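Glutathione S-transferase omega-like 2 (PDB 5LKB) catalyses glutathione-dependent thiol transfer and the reduction of dehydroascorbate, and reacts with glutathionyl-(hydro)quinones. Local coordinates at residues D143-S148 with V158-D163; D198-Q203 with L283-I288. All coordinates share one frame; numbering follows the deposited sequence.

In the fold
Each contact serves one half of the glutathione transferase fold. Contact 1 lies in the thioredoxin-like N-terminal half, where helix 141-148 packs on strand 160-163; contact 2 lies in the helical C-terminal half, where the loop before helix 205-220 meets the start of helix 285-304. Their centres are about 27 Å apart and their nearest atoms about 11 Å. Contact 1 includes Val158, which binds glutathione, and the side chain of Tyr145 is about 7 Å from that of Trp79, another glutathione-binding residue. From contact 2, Ile288 comes within about 9 Å of glutathione-binding Ser174, side chain to side chain. Helix 47-58, which directly follows the nucleophile Cys46, packs against contact 2.

Contact 1 (D143-S148 with V158-D163); sequences DLYYKS and VPVLWD
Leu144 and Trp162 form the closest backbone pair here, their CA atoms 8.4 Å apart, where helix 143-148 crosses strand 160-163 at 50°. The axes approach to 10.9 Å, a spacing filled by large apolar side chains. This is helix-on-sheet packing of the thioredoxin-like domain. Val160 and Trp162 point toward the helix, while the intervening Leu161 faces helix 174-182 on the other side of the sheet.

A CH-pi contact is central. Leu144 CD2 sits over one face of the indole, 3.7 Å from the centroid of the six-membered ring of Trp162 and only 6° off its normal. Trp162 reaches this place because its CG is anti to the backbone N (chi1 -179°), which carries the indole out from the strand toward the helix. A broad flat ring suits the position, since it can also take Lys147 at its edge: Lys147 CG meets Trp162 CH2 in the ring plane at 3.9 Å, and the lysine packs through its aliphatic CB and CG, the chain then bending at chi2 and carrying NZ off from the ring. The carbonyl O of Leu144 lies 3.4 Å from Trp162 CZ3, though this oxygen accepts the helical hydrogen bond from Ser148 N. Trp162 NE1 is satisfied by the hydroxyl of Tyr136. With an alanine here, Leu144 CD2 would probably lose the ring face it rests on, and Tyr136 OH its indole N-H partner.

At the other end of the contact, cis-Pro159 follows the glutathione-binding Val158, the cis-proline turn that leads into this strand in thioredoxin-like folds. Tyr145 suits the site because the CE1 side of its ring packs on Val160 CG2 at 3.7 Å while OH is hydrogen-bonded to Thr157 O and Asn172 ND2.

Contact 2 (D198-Q203 with L283-I288); sequences DLVPAQ and LTEADI
Leu199 and Thr284 bring their CA atoms to 4.3 Å, close enough for the irregular loop 198-203 to bond directly to the first turn of helix 285-304. The helix opens with a capping box, the N-terminal motif familiar from this core helix of glutathione transferases.

Glu285 N, in the first turn, donates to Leu199 O at 2.9 Å in a nearly straight bond of 173°, so the loop supplies an acceptor for an N-H that the helix itself cannot pair. Thr284 and Asp287 complete the cap. Thr284 OG1, placed between the backbone N and the carbonyl carbon (chi1 80°), accepts from Ala286 N; in return Thr284 N donates to Asp287 OD2 at 3.0 Å, using the anti lone pair of the carboxylate. A short acidic side chain fits well, and the helix's N-terminal end probably favours its negative charge. Asp287 OD1 is taken by Thr278 OG1 and Trp322 NE1.

Leu199 suits its place because its two branches reach different partners. Leu199 CD1 meets Ile288 CD1 at 3.8 Å, the side chains crossing at about a right angle. Leu199 CD2 lies 4.0 Å from both Leu283 O and Ile288 CD1. Thr55 of helix 47-58 touches both Leu199 and Ile288, joining this corner of the helical half to the thioredoxin-like half.

The start of the loop makes an Asx turn, Asp198 OD1 accepting from Val200 N above the carboxylate plane; Asn182 of helix 174-182 also bonds to Asp198 OD1 and Leu199 N. Val200 then lies against the extended side chain of Glu285. That buried carboxylate is held by a salt bridge between OE2 and Arg179 NE and a hydrogen bond between OE1 and Asn212 ND2, and Val200 CG2 packs 3.4 Å from Glu285 OE2.

Contact 1 (D143-S148 with V158-D163)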
ATOM      1  N   ASP A 143       3.650 -33.400  -9.903  1.00 24.93           N
ATOM      2  CA  ASP A 143       3.498 -34.670 -10.634  1.00 25.04           C
ATOM      3  C   ASP A 143       4.240 -34.647 -11.964  1.00 32.31           C
ATOM      4  O   ASP A 143       4.799 -35.668 -12.378  1.00 28.14           O
ATOM      5  CB  ASP A 143       2.031 -35.036 -10.849  1.00 28.85           C
ATOM      6  CG  ASP A 143       1.255 -35.253  -9.528  1.00 29.19           C
ATOM      7  OD1 ASP A 143       1.823 -35.759  -8.538  1.00 33.34           O
ATOM      8  OD2 ASP A 143       0.037 -34.930  -9.506  1.00 26.56           O
ATOM      9  N   LEU A 144       4.198 -33.527 -12.691  1.00 25.38           N
ATOM     10  CA  LEU A 144       4.967 -33.372 -13.926  1.00 26.87           C
ATOM     11  C   LEU A 144       6.468 -33.414 -13.651  1.00 29.80           C
ATOM     12  O   LEU A 144       7.233 -34.046 -14.399  1.00 25.90           O
ATOM     13  CB  LEU A 144       4.605 -32.047 -14.612  1.00 23.95           C
ATOM     14  CG  LEU A 144       3.165 -31.955 -15.051  1.00 24.15           C
ATOM     15  CD1 LEU A 144       2.728 -30.496 -15.446  1.00 27.10           C
ATOM     16  CD2 LEU A 144       2.900 -32.917 -16.222  1.00 24.41           C
ATOM     17  N   TYR A 145       6.902 -32.769 -12.568  1.00 21.88           N
ATOM     18  CA  TYR A 145       8.311 -32.708 -12.202  1.00 23.14           C
ATOM     19  C   TYR A 145       8.841 -34.103 -11.865  1.00 27.73           C
ATOM     20  O   TYR A 145       9.893 -34.514 -12.366  1.00 28.22           O
ATOM     21  CB  TYR A 145       8.521 -31.723 -11.022  1.00 22.96           C
ATOM     22  CG  TYR A 145       8.653 -30.276 -11.454  1.00 21.72           C
ATOM     23  CD1 TYR A 145       7.540 -29.465 -11.660  1.00 23.15           C
ATOM     24  CD2 TYR A 145       9.884 -29.717 -11.629  1.00 21.62           C
ATOM     25  CE1 TYR A 145       7.686 -28.167 -12.087  1.00 19.51           C
ATOM     26  CE2 TYR A 145      10.042 -28.413 -12.047  1.00 21.97           C
ATOM     27  CZ  TYR A 145       8.922 -27.624 -12.267  1.00 19.04           C
ATOM     28  OH  TYR A 145       9.164 -26.328 -12.717  1.00 20.27           O
ATOM     29  N   TYR A 146       8.107 -34.852 -11.043  1.00 26.65           N
ATOM     30  CA  TYR A 146       8.561 -36.196 -10.665  1.00 28.47           C
ATOM     31  C   TYR A 146       8.500 -37.159 -11.854  1.00 32.41           C
ATOM     32  O   TYR A 146       9.348 -38.058 -11.980  1.00 32.05           O
ATOM     33  CB  TYR A 146       7.728 -36.711  -9.484  1.00 30.16           C
ATOM     34  CG  TYR A 146       8.000 -36.032  -8.156  1.00 31.30           C
ATOM     35  CD1 TYR A 146       9.309 -35.761  -7.734  1.00 28.85           C
ATOM     36  CD2 TYR A 146       6.961 -35.672  -7.303  1.00 30.68           C
ATOM     37  CE1 TYR A 146       9.568 -35.146  -6.492  1.00 32.44           C
ATOM     38  CE2 TYR A 146       7.227 -35.047  -6.050  1.00 31.00           C
ATOM     39  CZ  TYR A 146       8.515 -34.782  -5.679  1.00 27.93           C
ATOM     40  OH  TYR A 146       8.790 -34.199  -4.462  1.00 34.48           O
ATOM     41  N   LYS A 147       7.498 -37.014 -12.726  1.00 28.89           N
ATOM     42  CA  LYS A 147       7.479 -37.790 -13.966  1.00 26.44           C
ATOM     43  C   LYS A 147       8.752 -37.566 -14.771  1.00 33.44           C
ATOM     44  O   LYS A 147       9.408 -38.522 -15.205  1.00 28.44           O
ATOM     45  CB  LYS A 147       6.241 -37.442 -14.789  1.00 30.37           C
ATOM     46  CG  LYS A 147       6.101 -38.234 -16.092  1.00 30.32           C
ATOM     47  CD  LYS A 147       6.059 -39.747 -15.825  1.00 37.19           C
ATOM     48  CE  LYS A 147       5.953 -40.501 -17.128  1.00 42.11           C
ATOM     49  NZ  LYS A 147       5.894 -41.978 -16.916  1.00 54.74           N
ATOM     50  N   SER A 148       9.124 -36.314 -14.989  1.00 27.93           N
ATOM     51  CA  SER A 148      10.319 -35.997 -15.750  1.00 25.96           C
ATOM     52  C   SER A 148      11.569 -36.518 -15.047  1.00 29.93           C
ATOM     53  O   SER A 148      12.443 -37.129 -15.695  1.00 30.85           O
ATOM     54  CB  SER A 148      10.397 -34.487 -15.955  1.00 24.22           C
ATOM     55  OG  SER A 148      11.207 -34.089 -17.056  1.00 25.61           O
ATOM     56  N   VAL A 158       6.331 -22.613 -11.961  1.00 18.90           N
ATOM     57  CA  VAL A 158       5.802 -22.309 -13.306  1.00 16.45           C
ATOM     58  C   VAL A 158       6.673 -21.236 -13.936  1.00 16.27           C
ATOM     59  O   VAL A 158       7.308 -20.475 -13.231  1.00 16.49           O
ATOM     60  CB  VAL A 158       4.306 -21.886 -13.300  1.00 16.98           C
ATOM     61  CG1 VAL A 158       3.452 -23.045 -12.863  1.00 23.06           C
ATOM     62  CG2 VAL A 158       4.088 -20.685 -12.347  1.00 18.89           C
ATOM     63  N   PRO A 159       6.707 -21.143 -15.256  1.00 15.03           N
ATOM     64  CA  PRO A 159       6.069 -21.947 -16.304  1.00 17.12           C
ATOM     65  C   PRO A 159       6.815 -23.269 -16.556  1.00 16.54           C
ATOM     66  O   PRO A 159       8.026 -23.374 -16.280  1.00 16.90           O
ATOM     67  CB  PRO A 159       6.221 -21.058 -17.533  1.00 17.64           C
ATOM     68  CG  PRO A 159       7.448 -20.388 -17.327  1.00 16.73           C
ATOM     69  CD  PRO A 159       7.532 -20.097 -15.875  1.00 14.47           C
ATOM     70  N   VAL A 160       6.104 -24.222 -17.151  1.00 18.06           N
ATOM     71  CA  VAL A 160       6.696 -25.480 -17.587  1.00 15.35           C
ATOM     72  C   VAL A 160       6.379 -25.676 -19.057  1.00 16.51           C
ATOM     73  O   VAL A 160       5.208 -25.657 -19.453  1.00 15.84           O
ATOM     74  CB  VAL A 160       6.170 -26.642 -16.746  1.00 15.80           C
ATOM     75  CG1 VAL A 160       6.613 -27.981 -17.357  1.00 16.94           C
ATOM     76  CG2 VAL A 160       6.665 -26.550 -15.296  1.00 22.38           C
ATOM     77  N   LEU A 161       7.427 -25.883 -19.869  1.00 19.64           N
ATOM     78  CA  LEU A 161       7.279 -26.274 -21.277  1.00 15.01           C
ATOM     79  C   LEU A 161       7.538 -27.790 -21.367  1.00 19.95           C
ATOM     80  O   LEU A 161       8.621 -28.263 -21.008  1.00 19.70           O
ATOM     81  CB  LEU A 161       8.221 -25.479 -22.165  1.00 15.90           C
ATOM     82  CG  LEU A 161       8.200 -25.853 -23.643  1.00 16.21           C
ATOM     83  CD1 LEU A 161       6.838 -25.514 -24.259  1.00 20.80           C
ATOM     84  CD2 LEU A 161       9.320 -25.151 -24.368  1.00 18.52           C
ATOM     85  N   TRP A 162       6.487 -28.530 -21.686  1.00 19.26           N
ATOM     86  CA  TRP A 162       6.360 -29.988 -21.510  1.00 18.69           C
ATOM     87  C   TRP A 162       6.325 -30.669 -22.868  1.00 21.69           C
ATOM     88  O   TRP A 162       5.677 -30.186 -23.798  1.00 20.11           O
ATOM     89  CB  TRP A 162       5.028 -30.291 -20.852  1.00 19.85           C
ATOM     90  CG  TRP A 162       4.727 -31.787 -20.569  1.00 23.42           C
ATOM     91  CD1 TRP A 162       3.846 -32.594 -21.255  1.00 22.90           C
ATOM     92  CD2 TRP A 162       5.264 -32.592 -19.515  1.00 22.38           C
ATOM     93  NE1 TRP A 162       3.787 -33.815 -20.652  1.00 21.33           N
ATOM     94  CE2 TRP A 162       4.678 -33.881 -19.629  1.00 21.99           C
ATOM     95  CE3 TRP A 162       6.189 -32.374 -18.511  1.00 24.56           C
ATOM     96  CZ2 TRP A 162       4.957 -34.916 -18.715  1.00 23.69           C
ATOM     97  CZ3 TRP A 162       6.484 -33.425 -17.616  1.00 22.88           C
ATOM     98  CH2 TRP A 162       5.892 -34.685 -17.764  1.00 25.93           C
ATOM     99  N   ASP A 163       7.012 -31.835 -22.955  1.00 20.92           N
ATOM    100  CA  ASP A 163       6.989 -32.671 -24.151  1.00 19.97           C
ATOM    101  C   ASP A 163       6.099 -33.868 -23.906  1.00 22.66           C
ATOM    102  O   ASP A 163       6.410 -34.706 -23.051  1.00 22.29           O
ATOM    103  CB  ASP A 163       8.398 -33.163 -24.505  1.00 19.54           C
ATOM    104  CG  ASP A 163       8.370 -34.109 -25.685  1.00 23.56           C
ATOM    105  OD1 ASP A 163       7.464 -33.927 -26.509  1.00 23.03           O
ATOM    106  OD2 ASP A 163       9.284 -34.966 -25.763  1.00 22.83           O
TER

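Contact 2 (D198-Q203 with L283-I288)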
ATOM      1  N   ASP A 198       9.618 -10.812 -35.012  1.00 24.53           N
ATOM      2  CA  ASP A 198      10.860 -11.125 -34.321  1.00 23.89           C
ATOM      3  C   ASP A 198      11.010 -10.242 -33.087  1.00 23.51           C
ATOM      4  O   ASP A 198      11.267  -9.037 -33.196  1.00 21.75           O
ATOM      5  CB  ASP A 198      12.064 -10.932 -35.268  1.00 22.35           C
ATOM      6  CG  ASP A 198      13.338 -11.525 -34.713  1.00 26.87           C
ATOM      7  OD1 ASP A 198      13.430 -11.923 -33.506  1.00 22.79           O
ATOM      8  OD2 ASP A 198      14.337 -11.620 -35.496  1.00 30.48           O
ATOM      9  N   LEU A 199      10.926 -10.871 -31.936  1.00 18.84           N
ATOM     10  CA  LEU A 199      10.997 -10.167 -30.648  1.00 19.90           C
ATOM     11  C   LEU A 199      12.427  -9.921 -30.188  1.00 23.18           C
ATOM     12  O   LEU A 199      12.661  -9.198 -29.222  1.00 19.41           O
ATOM     13  CB  LEU A 199      10.167 -10.953 -29.633  1.00 19.77           C
ATOM     14  CG  LEU A 199       8.669 -10.976 -29.936  1.00 19.26           C
ATOM     15  CD1 LEU A 199       7.971 -12.008 -29.115  1.00 18.21           C
ATOM     16  CD2 LEU A 199       8.043  -9.647 -29.709  1.00 20.46           C
ATOM     17  N   VAL A 200      13.412 -10.464 -30.887  1.00 20.09           N
ATOM     18  CA  VAL A 200      14.826 -10.305 -30.534  1.00 20.75           C
ATOM     19  C   VAL A 200      15.597 -10.057 -31.842  1.00 25.30           C
ATOM     20  O   VAL A 200      16.460 -10.868 -32.241  1.00 23.46           O
ATOM     21  CB  VAL A 200      15.341 -11.534 -29.790  1.00 21.72           C
ATOM     22  CG1 VAL A 200      16.693 -11.212 -29.214  1.00 21.98           C
ATOM     23  CG2 VAL A 200      14.360 -11.932 -28.645  1.00 22.96           C
ATOM     24  N   PRO A 201      15.315  -8.962 -32.536  1.00 21.70           N
ATOM     25  CA  PRO A 201      16.043  -8.671 -33.792  1.00 29.93           C
ATOM     26  C   PRO A 201      17.541  -8.490 -33.576  1.00 29.84           C
ATOM     27  O   PRO A 201      18.007  -7.894 -32.604  1.00 26.48           O
ATOM     28  CB  PRO A 201      15.405  -7.368 -34.292  1.00 27.01           C
ATOM     29  CG  PRO A 201      14.677  -6.787 -33.128  1.00 33.14           C
ATOM     30  CD  PRO A 201      14.323  -7.925 -32.216  1.00 26.16           C
ATOM     31  N   ALA A 202      18.311  -8.946 -34.565  1.00 25.62           N
ATOM     32  CA  ALA A 202      19.755  -8.924 -34.432  1.00 22.78           C
ATOM     33  C   ALA A 202      20.298  -7.541 -34.145  1.00 22.92           C
ATOM     34  O   ALA A 202      21.255  -7.394 -33.374  1.00 27.07           O
ATOM     35  CB  ALA A 202      20.351  -9.386 -35.769  1.00 26.36           C
ATOM     36  N   GLN A 203      19.768  -6.518 -34.793  1.00 24.02           N
ATOM     37  CA  GLN A 203      20.297  -5.174 -34.573  1.00 23.61           C
ATOM     38  C   GLN A 203      20.085  -4.677 -33.148  1.00 25.82           C
ATOM     39  O   GLN A 203      20.798  -3.767 -32.728  1.00 28.56           O
ATOM     40  CB  GLN A 203      19.667  -4.185 -35.548  1.00 29.69           C
ATOM     41  CG  GLN A 203      19.925  -4.489 -37.032  1.00 30.69           C
ATOM     42  N   LEU A 283       8.333  -3.238 -30.755  1.00 21.72           N
ATOM     43  CA  LEU A 283       8.091  -4.168 -29.660  1.00 21.62           C
ATOM     44  C   LEU A 283       9.114  -5.289 -29.678  1.00 20.05           C
ATOM     45  O   LEU A 283       9.344  -5.943 -30.704  1.00 21.78           O
ATOM     46  CB  LEU A 283       6.695  -4.734 -29.774  1.00 17.64           C
ATOM     47  CG  LEU A 283       6.211  -5.776 -28.766  1.00 22.51           C
ATOM     48  CD1 LEU A 283       5.934  -5.080 -27.484  1.00 23.75           C
ATOM     49  CD2 LEU A 283       4.975  -6.547 -29.228  1.00 23.45           C
ATOM     50  N   THR A 284       9.727  -5.516 -28.552  1.00 19.02           N
ATOM     51  CA  THR A 284      10.690  -6.568 -28.335  1.00 18.78           C
ATOM     52  C   THR A 284      10.422  -7.305 -27.040  1.00 22.10           C
ATOM     53  O   THR A 284       9.598  -6.891 -26.186  1.00 17.90           O
ATOM     54  CB  THR A 284      12.136  -6.056 -28.318  1.00 19.35           C
ATOM     55  OG1 THR A 284      12.434  -5.469 -27.035  1.00 20.34           O
ATOM     56  CG2 THR A 284      12.430  -5.083 -29.482  1.00 19.59           C
ATOM     57  N   GLU A 285      11.171  -8.384 -26.878  1.00 17.94           N
ATOM     58  CA  GLU A 285      11.205  -9.159 -25.651  1.00 16.56           C
ATOM     59  C   GLU A 285      11.472  -8.295 -24.415  1.00 17.15           C
ATOM     60  O   GLU A 285      10.994  -8.623 -23.317  1.00 18.05           O
ATOM     61  CB  GLU A 285      12.337 -10.170 -25.766  1.00 18.41           C
ATOM     62  CG  GLU A 285      12.569 -10.972 -24.566  1.00 19.91           C
ATOM     63  CD  GLU A 285      13.774 -11.902 -24.738  1.00 19.54           C
ATOM     64  OE1 GLU A 285      14.835 -11.638 -24.129  1.00 19.49           O
ATOM     65  OE2 GLU A 285      13.623 -12.905 -25.465  1.00 21.29           O
ATOM     66  N   ALA A 286      12.275  -7.239 -24.568  1.00 14.99           N
ATOM     67  CA  ALA A 286      12.572  -6.373 -23.420  1.00 15.33           C
ATOM     68  C   ALA A 286      11.284  -5.777 -22.885  1.00 17.91           C
ATOM     69  O   ALA A 286      11.117  -5.649 -21.659  1.00 17.15           O
ATOM     70  CB  ALA A 286      13.516  -5.241 -23.829  1.00 18.09           C
ATOM     71  N   ASP A 287      10.370  -5.379 -23.789  1.00 16.71           N
ATOM     72  CA  ASP A 287       9.073  -4.853 -23.335  1.00 15.59           C
ATOM     73  C   ASP A 287       8.269  -5.924 -22.610  1.00 16.64           C
ATOM     74  O   ASP A 287       7.601  -5.641 -21.580  1.00 15.29           O
ATOM     75  CB  ASP A 287       8.262  -4.318 -24.494  1.00 17.38           C
ATOM     76  CG  ASP A 287       8.947  -3.221 -25.205  1.00 22.76           C
ATOM     77  OD1 ASP A 287       9.180  -2.152 -24.643  1.00 17.75           O
ATOM     78  OD2 ASP A 287       9.264  -3.410 -26.421  1.00 19.76           O
ATOM     79  N   ILE A 288       8.260  -7.119 -23.146  1.00 15.16           N
ATOM     80  CA  ILE A 288       7.492  -8.211 -22.570  1.00 14.72           C
ATOM     81  C   ILE A 288       7.946  -8.478 -21.151  1.00 14.48           C
ATOM     82  O   ILE A 288       7.136  -8.577 -20.222  1.00 15.03           O
ATOM     83  CB  ILE A 288       7.566  -9.454 -23.482  1.00 14.92           C
ATOM     84  CG1 ILE A 288       6.869  -9.141 -24.813  1.00 17.22           C
ATOM     85  CG2 ILE A 288       6.955 -10.677 -22.779  1.00 15.27           C
ATOM     86  CD1 ILE A 288       7.038 -10.197 -25.873  1.00 17.88           C
TER